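Local coordinates for protein transcriptional regulator, LRP/AsnC family (Neisseria meningitidis, PDB 2P5V) that probably binds specific DNA sequences through a winged helix-turn-helix domain and regulates transcription as an Lrp/AsnC-family protein that also binds calcium ions, at residues G[7-10]-G[11-14]; G[24-27]-G[28-31]; G[122-125]-G[126-130]. All blocks are in the same frame, centred on the assembly; numbering follows the deposited sequence.

How the interactions relate
Interactions 1 and 2 are capping boxes at the starts of consecutive helices, 10-21 and 27-33, of the winged helix-turn-helix domain, whereas interaction 3 is an aromatic-rich turn within helix 119-130 that ends in a wider pi-type turn. The centres of the two capping boxes lie 16 Å apart and their nearest atoms about 6 Å, without touching. Interaction 3 belongs to the Lrp/AsnC ligand-binding domain on the opposite side of the chain's centre, its centre 45 Å from that of interaction 1 and 43 Å from that of interaction 2. It alone approaches a metal: the side chain of V126 is about 10 Å from a bound calcium ion.

Interaction 1. Residues G[7-10]-G[11-14]; sequences TLDK and TDIK
Two carboxylates, those of D9 and D12, come unusually close at the start of helix 10-21: D12 OD2 sits over the D9 carboxylate, nearest its OD1 at 3.0 Å, both atoms acceptors and the two planes turned by only 19°. Both carboxylates belong to a capping box. D9 is the N-cap, and its CG sits between the backbone N and the carbonyl carbon (chi1 57°), which folds the carboxylate back over the first turn. There D9 OD1 accepts from D12 N at 3.0 Å, a bond that runs nearly along the C-O axis and is close to straight. Weaker bonds reach the same oxygen from T11 N and T11 OG1. In the reciprocal half of the box D12 OD2 receives D9 N, almost linearly (177°) but at a weak 3.4 Å. Regular helical pairing starts immediately, I13 N reaching D9 O at 3.0 Å and K14 N reaching K10 O. On the buried side, L8 lays its CD2 methyl against D12 CB at 3.8 Å, while its side chain also packs on I53. R44, from helix 38-50, forms a salt bridge with D9 OD2 and a long, weak ion pair with D12 OD2. Two carboxylates this close, if both are ionised, are probably tolerated because that guanidinium, the amide N-H groups and the positive end of the helix dipole all offset their repulsion.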
ATOM      1  N   THR G   7      23.620 -37.545  13.102  1.00 65.18           N
ATOM      2  CA  THR G   7      22.865 -38.292  14.102  1.00 66.02           C
ATOM      3  C   THR G   7      21.825 -39.239  13.491  1.00 64.19           C
ATOM      4  O   THR G   7      21.731 -40.391  13.905  1.00 63.76           O
ATOM      5  CB  THR G   7      22.176 -37.334  15.100  1.00 67.55           C
ATOM      6  OG1 THR G   7      23.149 -36.428  15.641  1.00 68.19           O
ATOM      7  CG2 THR G   7      21.513 -38.114  16.233  1.00 69.17           C
ATOM      8  N   LEU G   8      21.072 -38.753  12.502  1.00 62.34           N
ATOM      9  CA  LEU G   8      19.949 -39.497  11.920  1.00 58.97           C
ATOM     10  C   LEU G   8      20.281 -40.179  10.592  1.00 57.25           C
ATOM     11  O   LEU G   8      20.751 -39.537   9.645  1.00 53.26           O
ATOM     12  CB  LEU G   8      18.758 -38.568  11.693  1.00 59.05           C
ATOM     13  CG  LEU G   8      18.259 -37.794  12.911  1.00 62.25           C
ATOM     14  CD1 LEU G   8      17.033 -36.965  12.533  1.00 60.94           C
ATOM     15  CD2 LEU G   8      17.947 -38.742  14.063  1.00 59.42           C
ATOM     16  N   ASP G   9      19.997 -41.477  10.534  1.00 52.71           N
ATOM     17  CA  ASP G   9      20.188 -42.280   9.331  1.00 51.53           C
ATOM     18  C   ASP G   9      18.830 -42.551   8.697  1.00 50.42           C
ATOM     19  O   ASP G   9      17.806 -42.104   9.214  1.00 46.16           O
ATOM     20  CB  ASP G   9      20.905 -43.591   9.672  1.00 53.46           C
ATOM     21  CG  ASP G   9      20.167 -44.412  10.713  1.00 55.79           C
ATOM     22  OD1 ASP G   9      18.921 -44.521  10.630  1.00 50.75           O
ATOM     23  OD2 ASP G   9      20.841 -44.943  11.620  1.00 60.89           O
ATOM     24  N   LYS G  10      18.833 -43.302   7.595  1.00 50.75           N
ATOM     25  CA  LYS G  10      17.626 -43.551   6.798  1.00 52.88           C
ATOM     26  C   LYS G  10      16.459 -44.177   7.576  1.00 51.43           C
ATOM     27  O   LYS G  10      15.294 -43.920   7.250  1.00 46.93           O
ATOM     28  CB  LYS G  10      17.964 -44.421   5.580  1.00 52.21           C
ATOM     29  CG  LYS G  10      16.818 -44.566   4.581  1.00 57.34           C
ATOM     30  CD  LYS G  10      17.279 -45.143   3.244  1.00 61.72           C
ATOM     31  CE  LYS G  10      17.719 -46.596   3.360  1.00 64.42           C
ATOM     32  NZ  LYS G  10      18.066 -47.180   2.030  1.00 68.26           N
ATOM     33  N   THR G  11      16.758 -44.988   8.594  1.00 50.32           N
ATOM     34  CA  THR G  11      15.693 -45.647   9.363  1.00 50.12           C
ATOM     35  C   THR G  11      15.142 -44.734  10.472  1.00 49.06           C
ATOM     36  O   THR G  11      13.974 -44.850  10.850  1.00 44.94           O
ATOM     37  CB  THR G  11      16.120 -47.038   9.926  1.00 48.59           C
ATOM     38  OG1 THR G  11      16.701 -46.894  11.224  1.00 52.15           O
ATOM     39  CG2 THR G  11      17.095 -47.739   8.981  1.00 45.16           C
ATOM     40  N   ASP G  12      15.977 -43.826  10.975  1.00 49.32           N
ATOM     41  CA  ASP G  12      15.515 -42.776  11.889  1.00 47.20           C
ATOM     42  C   ASP G  12      14.587 -41.791  11.160  1.00 47.93           C
ATOM     43  O   ASP G  12      13.602 -41.306  11.738  1.00 40.78           O
ATOM     44  CB  ASP G  12      16.702 -42.033  12.513  1.00 49.35           C
ATOM     45  CG  ASP G  12      17.482 -42.893  13.493  1.00 48.88           C
ATOM     46  OD1 ASP G  12      16.881 -43.377  14.479  1.00 52.49           O
ATOM     47  OD2 ASP G  12      18.700 -43.083  13.282  1.00 53.80           O
ATOM     48  N   ILE G  13      14.894 -41.504   9.894  1.00 46.83           N
ATOM     49  CA  ILE G  13      13.996 -40.705   9.053  1.00 46.62           C
ATOM     50  C   ILE G  13      12.643 -41.400   8.935  1.00 45.50           C
ATOM     51  O   ILE G  13      11.603 -40.791   9.193  1.00 46.42           O
ATOM     52  CB  ILE G  13      14.561 -40.472   7.623  1.00 49.46           C
ATOM     53  CG1 ILE G  13      15.863 -39.659   7.657  1.00 51.01           C
ATOM     54  CG2 ILE G  13      13.531 -39.766   6.743  1.00 39.23           C
ATOM     55  CD1 ILE G  13      15.738 -38.310   8.329  1.00 50.17           C
ATOM     56  N   LYS G  14      12.672 -42.674   8.556  1.00 43.20           N
ATOM     57  CA  LYS G  14      11.462 -43.486   8.397  1.00 46.56           C
ATOM     58  C   LYS G  14      10.563 -43.444   9.635  1.00 44.95           C
ATOM     59  O   LYS G  14       9.349 -43.291   9.516  1.00 45.66           O
ATOM     60  CB  LYS G  14      11.843 -44.937   8.082  1.00 50.83           C
ATOM     61  CG  LYS G  14      10.665 -45.882   7.840  1.00 57.77           C
ATOM     62  CD  LYS G  14       9.910 -45.536   6.565  1.00 61.96           C
ATOM     63  CE  LYS G  14       8.962 -46.659   6.156  1.00 66.69           C
ATOM     64  NZ  LYS G  14       8.654 -46.633   4.699  1.00 68.52           N
TER

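Interaction 2. Residues G[24-27]-G[28-31]; sequences RLTN and VELS
T26 and E29 close a capping box at the start of helix 27-33, in the winged helix-turn-helix domain, and several of the polar atoms of this first turn have an identifiable partner. T26 is the N-cap. Its OG1, placed between the backbone N and the carbonyl carbon (chi1 52°), is turned toward the turn that follows and accepts from E29 N at 3.3 Å, a weak bond. The return half is equally modest: E29 OE1 takes the backbone T26 N at 3.3 Å, with an N-H...O angle of 148°. To arrive there the E29 side chain runs back extended past T26, its CG only 3.2 Å from T26 OG1, and E29 OE1 comes 3.1 Å from the CD2 methyl of L25, so OE1 lies between a weak backbone donor and that methyl.

The first two carbonyls, of T26 and N27, are served by stronger bonds. T26 O receives L30 N at 2.9 Å, nearly straight at 169°, and N27 O receives S31 N at 2.8 Å. N27 puts CG anti to its backbone N, and ND2 donates to P38 O at the start of helix 38-50, so the side chain ties two helices together. L25 and L30 bring their CB atoms to the edge of van der Waals contact, and both pack on V18 of helix 10-21. R24, earlier in the loop, makes a cation-pi contact with Y57 of the second subunit. The hydroxyl of S31 is also spoken for: S31 OG donates to V28 O at 2.8 Å, from above the carbonyl plane.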
ATOM      1  N   ARG G  24      -0.080 -42.041  17.273  1.00 51.42           N
ATOM      2  CA  ARG G  24      -0.549 -42.947  18.326  1.00 56.21           C
ATOM      3  C   ARG G  24      -0.274 -44.441  18.051  1.00 54.48           C
ATOM      4  O   ARG G  24      -1.059 -45.304  18.445  1.00 56.92           O
ATOM      5  CB  ARG G  24      -2.038 -42.705  18.599  1.00 56.05           C
ATOM      6  CG  ARG G  24      -2.398 -42.826  20.064  1.00 51.29           C
ATOM      7  CD  ARG G  24      -3.855 -42.540  20.296  1.00 51.91           C
ATOM      8  NE  ARG G  24      -4.119 -42.178  21.684  1.00 52.51           N
ATOM      9  CZ  ARG G  24      -4.263 -43.039  22.688  1.00 56.53           C
ATOM     10  NH1 ARG G  24      -4.168 -44.349  22.488  1.00 65.24           N
ATOM     11  NH2 ARG G  24      -4.503 -42.585  23.908  1.00 59.41           N
ATOM     12  N   LEU G  25       0.849 -44.739  17.399  1.00 52.09           N
ATOM     13  CA  LEU G  25       1.270 -46.127  17.188  1.00 55.87           C
ATOM     14  C   LEU G  25       2.039 -46.643  18.402  1.00 54.26           C
ATOM     15  O   LEU G  25       2.917 -45.959  18.914  1.00 54.97           O
ATOM     16  CB  LEU G  25       2.166 -46.247  15.953  1.00 54.82           C
ATOM     17  CG  LEU G  25       1.537 -45.988  14.583  1.00 54.68           C
ATOM     18  CD1 LEU G  25       2.623 -45.980  13.516  1.00 47.92           C
ATOM     19  CD2 LEU G  25       0.462 -47.020  14.259  1.00 50.92           C
ATOM     20  N   THR G  26       1.733 -47.853  18.856  1.00 57.25           N
ATOM     21  CA  THR G  26       2.537 -48.477  19.909  1.00 56.31           C
ATOM     22  C   THR G  26       3.944 -48.724  19.370  1.00 54.54           C
ATOM     23  O   THR G  26       4.204 -48.504  18.185  1.00 49.56           O
ATOM     24  CB  THR G  26       1.932 -49.811  20.399  1.00 54.90           C
ATOM     25  OG1 THR G  26       1.671 -50.661  19.278  1.00 60.02           O
ATOM     26  CG2 THR G  26       0.638 -49.570  21.159  1.00 53.02           C
ATOM     27  N   ASN G  27       4.850 -49.175  20.235  1.00 56.14           N
ATOM     28  CA  ASN G  27       6.202 -49.517  19.803  1.00 54.87           C
ATOM     29  C   ASN G  27       6.172 -50.695  18.833  1.00 53.32           C
ATOM     30  O   ASN G  27       6.852 -50.670  17.807  1.00 53.88           O
ATOM     31  CB  ASN G  27       7.109 -49.833  21.000  1.00 56.88           C
ATOM     32  CG  ASN G  27       8.591 -49.861  20.625  1.00 57.48           C
ATOM     33  OD1 ASN G  27       9.111 -48.909  20.033  1.00 59.68           O
ATOM     34  ND2 ASN G  27       9.275 -50.953  20.970  1.00 43.81           N
ATOM     35  N   VAL G  28       5.375 -51.716  19.156  1.00 51.86           N
ATOM     36  CA  VAL G  28       5.240 -52.897  18.295  1.00 51.05           C
ATOM     37  C   VAL G  28       4.709 -52.545  16.905  1.00 50.86           C
ATOM     38  O   VAL G  28       5.157 -53.109  15.907  1.00 51.16           O
ATOM     39  CB  VAL G  28       4.330 -53.983  18.924  1.00 52.93           C
ATOM     40  CG1 VAL G  28       5.009 -54.619  20.128  1.00 51.30           C
ATOM     41  CG2 VAL G  28       2.967 -53.406  19.301  1.00 56.54           C
ATOM     42  N   GLU G  29       3.763 -51.611  16.845  1.00 51.90           N
ATOM     43  CA  GLU G  29       3.231 -51.131  15.571  1.00 51.61           C
ATOM     44  C   GLU G  29       4.298 -50.366  14.802  1.00 46.71           C
ATOM     45  O   GLU G  29       4.591 -50.685  13.648  1.00 43.56           O
ATOM     46  CB  GLU G  29       2.007 -50.247  15.809  1.00 51.59           C
ATOM     47  CG  GLU G  29       0.779 -51.032  16.271  1.00 56.60           C
ATOM     48  CD  GLU G  29      -0.331 -50.145  16.822  1.00 59.03           C
ATOM     49  OE1 GLU G  29      -0.337 -48.930  16.535  1.00 63.96           O
ATOM     50  OE2 GLU G  29      -1.203 -50.670  17.545  1.00 63.04           O
ATOM     51  N   LEU G  30       4.884 -49.370  15.465  1.00 45.90           N
ATOM     52  CA  LEU G  30       5.951 -48.536  14.895  1.00 45.26           C
ATOM     53  C   LEU G  30       7.113 -49.372  14.360  1.00 46.85           C
ATOM     54  O   LEU G  30       7.577 -49.152  13.238  1.00 49.48           O
ATOM     55  CB  LEU G  30       6.460 -47.542  15.952  1.00 45.30           C
ATOM     56  CG  LEU G  30       7.675 -46.670  15.612  1.00 41.65           C
ATOM     57  CD1 LEU G  30       7.382 -45.778  14.424  1.00 33.59           C
ATOM     58  CD2 LEU G  30       8.093 -45.841  16.821  1.00 43.61           C
ATOM     59  N   SER G  31       7.571 -50.327  15.169  1.00 47.09           N
ATOM     60  CA  SER G  31       8.656 -51.231  14.785  1.00 47.08           C
ATOM     61  C   SER G  31       8.307 -52.062  13.549  1.00 49.66           C
ATOM     62  O   SER G  31       9.174 -52.333  12.719  1.00 49.13           O
ATOM     63  CB  SER G  31       9.014 -52.158  15.954  1.00 45.48           C
ATOM     64  OG  SER G  31       7.986 -53.103  16.203  1.00 38.39           O
TER

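Interaction 3. Residues G[122-125]-G[126-130]; sequences FSHF and VLDTL
The ring of F122 carries the CG2 methyl of V126 over one face, a CH-pi contact 3.5 Å from the centroid and 24° off the ring normal. The methyl is offset toward the rim and lies closest to CZ, at 3.2 Å. F122 reaches it because CG stands opposite the backbone N (chi1 179°), while F143 and F116 meet the same phenyl edge-to-face. The H124 imidazole is met at its edge instead: D128 OD2 lies near the ring plane, 3.2 Å from CD2, with the carboxylate turned 83° to the ring. H124 ND1 is bonded to N120 O, which fixes the other side of the imidazole. F125 is approached obliquely, CE1 by the T129 CG2 methyl at 3.7 Å; W95 packs edge-to-face on this ring and also touches T129 and L130. S123 OG leaves the helix altogether to bond L145 O of the third subunit, and V126 packs on that same residue.

Along the backbone the pattern starts as a regular alpha-helix, with V126 N on F122 O, and then widens. F125 O accepts twice, from T129 N at 2.7 Å and from L130 N at 3.0 Å, the two donors coming from opposite faces of its plane. The i+5 bond from L130 N makes this a wider pi-type turn, here finishing helix 119-130, whose F122, S123, V126 and L127 also meet neighbouring subunits and whose aromatic face packs against the antiparallel sheet of the alpha+beta Lrp/AsnC ligand-binding domain.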
ATOM      1  N   PHE G 122     -15.489 -13.403  16.507  1.00 43.63           N
ATOM      2  CA  PHE G 122     -14.256 -12.765  16.041  1.00 45.17           C
ATOM      3  C   PHE G 122     -14.250 -11.296  16.469  1.00 44.61           C
ATOM      4  O   PHE G 122     -13.272 -10.780  17.017  1.00 46.67           O
ATOM      5  CB  PHE G 122     -14.090 -12.876  14.526  1.00 44.17           C
ATOM      6  CG  PHE G 122     -12.851 -12.207  14.030  1.00 45.99           C
ATOM      7  CD1 PHE G 122     -11.615 -12.787  14.250  1.00 49.03           C
ATOM      8  CD2 PHE G 122     -12.906 -10.970  13.407  1.00 41.65           C
ATOM      9  CE1 PHE G 122     -10.455 -12.156  13.838  1.00 48.70           C
ATOM     10  CE2 PHE G 122     -11.754 -10.340  12.997  1.00 41.45           C
ATOM     11  CZ  PHE G 122     -10.531 -10.930  13.215  1.00 43.86           C
ATOM     12  N   SER G 123     -15.376 -10.645  16.226  1.00 41.69           N
ATOM     13  CA  SER G 123     -15.565  -9.263  16.570  1.00 40.15           C
ATOM     14  C   SER G 123     -15.365  -8.978  18.066  1.00 43.20           C
ATOM     15  O   SER G 123     -14.732  -7.991  18.420  1.00 38.30           O
ATOM     16  CB  SER G 123     -16.955  -8.829  16.141  1.00 39.60           C
ATOM     17  OG  SER G 123     -17.201  -7.521  16.604  1.00 47.64           O
ATOM     18  N   HIS G 124     -15.908  -9.830  18.928  1.00 45.06           N
ATOM     19  CA  HIS G 124     -15.730  -9.663  20.376  1.00 51.30           C
ATOM     20  C   HIS G 124     -14.263  -9.779  20.767  1.00 46.58           C
ATOM     21  O   HIS G 124     -13.758  -8.977  21.555  1.00 39.77           O
ATOM     22  CB  HIS G 124     -16.554 -10.685  21.166  1.00 48.28           C
ATOM     23  CG  HIS G 124     -17.921 -10.205  21.523  1.00 60.28           C
ATOM     24  ND1 HIS G 124     -19.031 -10.463  20.746  1.00 68.88           N
ATOM     25  CD2 HIS G 124     -18.360  -9.472  22.572  1.00 65.05           C
ATOM     26  CE1 HIS G 124     -20.096  -9.917  21.306  1.00 66.37           C
ATOM     27  NE2 HIS G 124     -19.715  -9.309  22.415  1.00 70.90           N
ATOM     28  N   PHE G 125     -13.592 -10.792  20.231  1.00 39.95           N
ATOM     29  CA  PHE G 125     -12.164 -10.969  20.482  1.00 45.26           C
ATOM     30  C   PHE G 125     -11.366  -9.737  20.063  1.00 47.21           C
ATOM     31  O   PHE G 125     -10.683  -9.121  20.874  1.00 49.46           O
ATOM     32  CB  PHE G 125     -11.635 -12.197  19.746  1.00 46.22           C
ATOM     33  CG  PHE G 125     -10.154 -12.346  19.831  1.00 49.55           C
ATOM     34  CD1 PHE G 125      -9.549 -12.603  21.051  1.00 49.18           C
ATOM     35  CD2 PHE G 125      -9.356 -12.195  18.709  1.00 47.49           C
ATOM     36  CE1 PHE G 125      -8.180 -12.727  21.152  1.00 47.86           C
ATOM     37  CE2 PHE G 125      -7.973 -12.323  18.803  1.00 54.54           C
ATOM     38  CZ  PHE G 125      -7.389 -12.589  20.022  1.00 56.97           C
ATOM     39  N   VAL G 126     -11.476  -9.377  18.792  1.00 50.34           N
ATOM     40  CA  VAL G 126     -10.757  -8.232  18.236  1.00 46.48           C
ATOM     41  C   VAL G 126     -11.024  -6.925  19.016  1.00 48.77           C
ATOM     42  O   VAL G 126     -10.094  -6.290  19.522  1.00 42.99           O
ATOM     43  CB  VAL G 126     -11.127  -8.053  16.746  1.00 49.67           C
ATOM     44  CG1 VAL G 126     -10.693  -6.701  16.235  1.00 51.93           C
ATOM     45  CG2 VAL G 126     -10.500  -9.175  15.922  1.00 49.40           C
ATOM     46  N   LEU G 127     -12.293  -6.547  19.132  1.00 45.43           N
ATOM     47  CA  LEU G 127     -12.655  -5.264  19.751  1.00 50.28           C
ATOM     48  C   LEU G 127     -12.360  -5.209  21.252  1.00 53.63           C
ATOM     49  O   LEU G 127     -11.875  -4.188  21.743  1.00 63.01           O
ATOM     50  CB  LEU G 127     -14.137  -4.931  19.514  1.00 48.40           C
ATOM     51  CG  LEU G 127     -14.593  -4.638  18.072  1.00 56.02           C
ATOM     52  CD1 LEU G 127     -15.951  -3.920  18.077  1.00 45.65           C
ATOM     53  CD2 LEU G 127     -13.573  -3.819  17.290  1.00 49.97           C
ATOM     54  N   ASP G 128     -12.656  -6.295  21.970  1.00 51.01           N
ATOM     55  CA  ASP G 128     -12.535  -6.307  23.432  1.00 51.20           C
ATOM     56  C   ASP G 128     -11.176  -6.817  23.931  1.00 48.89           C
ATOM     57  O   ASP G 128     -10.738  -6.412  24.999  1.00 49.42           O
ATOM     58  CB  ASP G 128     -13.654  -7.137  24.074  1.00 51.57           C
ATOM     59  CG  ASP G 128     -15.021  -6.823  23.503  1.00 55.48           C
ATOM     60  OD1 ASP G 128     -15.191  -5.739  22.908  1.00 50.60           O
ATOM     61  OD2 ASP G 128     -15.925  -7.672  23.643  1.00 55.25           O
ATOM     62  N   THR G 129     -10.512  -7.697  23.178  1.00 48.56           N
ATOM     63  CA  THR G 129      -9.252  -8.285  23.654  1.00 48.15           C
ATOM     64  C   THR G 129      -8.037  -7.754  22.910  1.00 48.18           C
ATOM     65  O   THR G 129      -7.155  -7.156  23.506  1.00 48.85           O
ATOM     66  CB  THR G 129      -9.279  -9.832  23.581  1.00 48.66           C
ATOM     67  OG1 THR G 129     -10.329 -10.315  24.415  1.00 51.84           O
ATOM     68  CG2 THR G 129      -7.967 -10.431  24.070  1.00 49.48           C
ATOM     69  N   LEU G 130      -7.993  -7.975  21.606  1.00 52.67           N
ATOM     70  CA  LEU G 130      -6.812  -7.636  20.827  1.00 50.45           C
ATOM     71  C   LEU G 130      -6.514  -6.134  20.821  1.00 51.36           C
ATOM     72  O   LEU G 130      -5.431  -5.717  21.217  1.00 47.95           O
ATOM     73  CB  LEU G 130      -6.983  -8.125  19.398  1.00 48.92           C
ATOM     74  CG  LEU G 130      -5.765  -7.990  18.487  1.00 49.32           C
ATOM     75  CD1 LEU G 130      -4.539  -8.643  19.118  1.00 49.66           C
ATOM     76  CD2 LEU G 130      -6.097  -8.610  17.156  1.00 56.15           C
TER